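Local structure of monosaccharide ABC transporter substrate-binding protein, CUT2 family (Acidothermus cellulolyticus, 4RU1) at residues L202-G207 / L245-D250. The protein binds myo-inositol in the crystal and is probably the carbohydrate-binding component of a bacterial ABC-type sugar importer. Numbering follows the deposited sequence.
Sequences LVITLG and LQWAID. With INS (1,2,3,4,5,6-hexahydroxy-cyclohexane), chain M.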
# COMPACT_ATOMS: atom_id res chain seq x y z
N LEU A 202 -14.89 16.12 -2.64
CA LEU A 202 -14.44 14.77 -2.21
C LEU A 202 -12.90 14.88 -1.98
O LEU A 202 -12.17 15.40 -2.86
CB LEU A 202 -14.74 13.71 -3.27
CG LEU A 202 -14.30 12.30 -2.94
CD1 LEU A 202 -15.07 11.75 -1.72
CD2 LEU A 202 -14.46 11.39 -4.16
N VAL A 203 -12.46 14.33 -0.84
CA VAL A 203 -11.03 14.15 -0.55
C VAL A 203 -10.82 12.63 -0.62
O VAL A 203 -11.52 11.86 0.07
CB VAL A 203 -10.69 14.63 0.90
CG1 VAL A 203 -9.25 14.39 1.29
CG2 VAL A 203 -11.08 16.12 1.08
N ILE A 204 -9.88 12.21 -1.46
CA ILE A 204 -9.40 10.79 -1.45
C ILE A 204 -8.03 10.71 -0.85
O ILE A 204 -7.08 11.36 -1.34
CB ILE A 204 -9.36 10.19 -2.86
CG1 ILE A 204 -10.74 10.20 -3.47
CG2 ILE A 204 -8.83 8.74 -2.80
CD1 ILE A 204 -10.78 9.65 -4.89
N THR A 205 -7.96 10.03 0.32
CA THR A 205 -6.73 9.79 1.01
C THR A 205 -6.14 8.45 0.59
O THR A 205 -6.88 7.54 0.19
CB THR A 205 -6.89 9.88 2.54
OG1 THR A 205 -7.85 8.92 2.97
CG2 THR A 205 -7.24 11.29 2.91
N LEU A 206 -4.79 8.34 0.62
CA LEU A 206 -4.05 7.17 0.12
C LEU A 206 -3.58 6.20 1.23
O LEU A 206 -2.81 5.23 0.99
CB LEU A 206 -2.92 7.52 -0.78
CG LEU A 206 -3.28 8.42 -1.93
CD1 LEU A 206 -2.10 8.60 -2.88
CD2 LEU A 206 -4.52 8.11 -2.69
N GLY A 207 -4.05 6.43 2.46
CA GLY A 207 -3.89 5.53 3.56
C GLY A 207 -4.87 5.82 4.65
O GLY A 207 -5.35 6.99 4.79
N LEU A 245 -16.81 8.07 6.14
CA LEU A 245 -16.07 7.68 4.93
C LEU A 245 -17.02 7.10 3.90
O LEU A 245 -17.94 6.29 4.30
CB LEU A 245 -15.02 6.64 5.24
CG LEU A 245 -13.76 7.06 6.01
CD1 LEU A 245 -12.94 5.84 6.44
CD2 LEU A 245 -12.94 8.03 5.19
N GLN A 246 -16.97 7.53 2.66
CA GLN A 246 -17.81 6.98 1.60
C GLN A 246 -17.52 5.51 1.31
O GLN A 246 -18.43 4.74 1.09
CB GLN A 246 -17.71 7.81 0.33
CG GLN A 246 -17.96 9.31 0.50
CD GLN A 246 -19.30 9.55 1.11
OE1 GLN A 246 -19.46 9.92 2.33
NE2 GLN A 246 -20.29 9.30 0.30
N TRP A 247 -16.24 5.16 1.30
CA TRP A 247 -15.82 3.83 0.97
C TRP A 247 -14.34 3.75 1.26
O TRP A 247 -13.70 4.78 1.46
CB TRP A 247 -16.13 3.47 -0.49
CG TRP A 247 -15.88 4.55 -1.48
CD1 TRP A 247 -16.84 5.32 -2.07
CD2 TRP A 247 -14.63 4.96 -2.08
NE1 TRP A 247 -16.29 6.16 -2.98
CE2 TRP A 247 -14.92 6.01 -2.99
CE3 TRP A 247 -13.28 4.60 -1.88
CZ2 TRP A 247 -13.91 6.67 -3.75
CZ3 TRP A 247 -12.27 5.29 -2.64
CH2 TRP A 247 -12.62 6.29 -3.56
N ALA A 248 -13.82 2.52 1.30
CA ALA A 248 -12.36 2.23 1.47
C ALA A 248 -12.04 1.18 0.46
O ALA A 248 -12.81 0.25 0.26
CB ALA A 248 -12.04 1.75 2.85
N ILE A 249 -10.90 1.31 -0.18
CA ILE A 249 -10.40 0.34 -1.13
C ILE A 249 -9.44 -0.60 -0.41
O ILE A 249 -8.39 -0.16 0.09
CB ILE A 249 -9.69 1.00 -2.31
CG1 ILE A 249 -10.68 1.94 -3.07
CG2 ILE A 249 -9.08 -0.02 -3.20
CD1 ILE A 249 -10.02 2.83 -4.11
N ASP A 250 -9.76 -1.88 -0.39
CA ASP A 250 -8.93 -2.87 0.27
C ASP A 250 -7.97 -3.50 -0.74
O ASP A 250 -8.40 -3.94 -1.82
CB ASP A 250 -9.88 -3.94 0.81
CG ASP A 250 -9.24 -4.94 1.72
OD1 ASP A 250 -8.03 -4.87 2.13
OD2 ASP A 250 -10.01 -5.87 2.04
C1 INS M . -0.53 2.05 1.35
C2 INS M . -0.29 3.24 2.26
C3 INS M . 1.12 3.15 2.84
C4 INS M . 2.19 2.92 1.80
C5 INS M . 1.93 1.70 0.98
C6 INS M . 0.57 1.70 0.35
O1 INS M . -1.81 2.09 0.71
O2 INS M . -0.30 4.39 1.39
O3 INS M . 1.35 4.40 3.52
O4 INS M . 3.50 2.84 2.42
O5 INS M . 2.88 1.55 -0.10
O6 INS M . 0.30 0.44 -0.33
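I204 and W247 meet over the intervening strand 226-230 in the mixed sheet of one lobe of a periplasmic-binding-protein fold, where that strand lies between strands 202-205 and 248-250. The two segments touch through side chains alone. The closer-packed part is buried: CD1 of I204 reaches CH2 at the benzo end of the W247 indole, 4.1 Å away, approaching the ring obliquely. I204 carries CG1 beside its backbone N (chi1 -60°) and extends the chain to CD1 (chi2 179°), which brings the methyl to the indole. The side chain of W247 also touches A228 of the intervening strand. Outside the pair, NE1 of W247 is hydrogen-bonded to OE1 of E141, R137 makes a cation-pi contact and F286 an edge-to-face one, so the indole has polar, cationic and aromatic partners besides I204. The looser side lies at the start of both segments, where partly exposed Q246 brings only its aliphatic CG to CD1 of buried L202, at 4.4 Å. At the other end, 202-207 leaves the sheet for the inositol pocket, where ligand hydroxyl O2 donates a 2.7 Å hydrogen bond to the backbone O of L206.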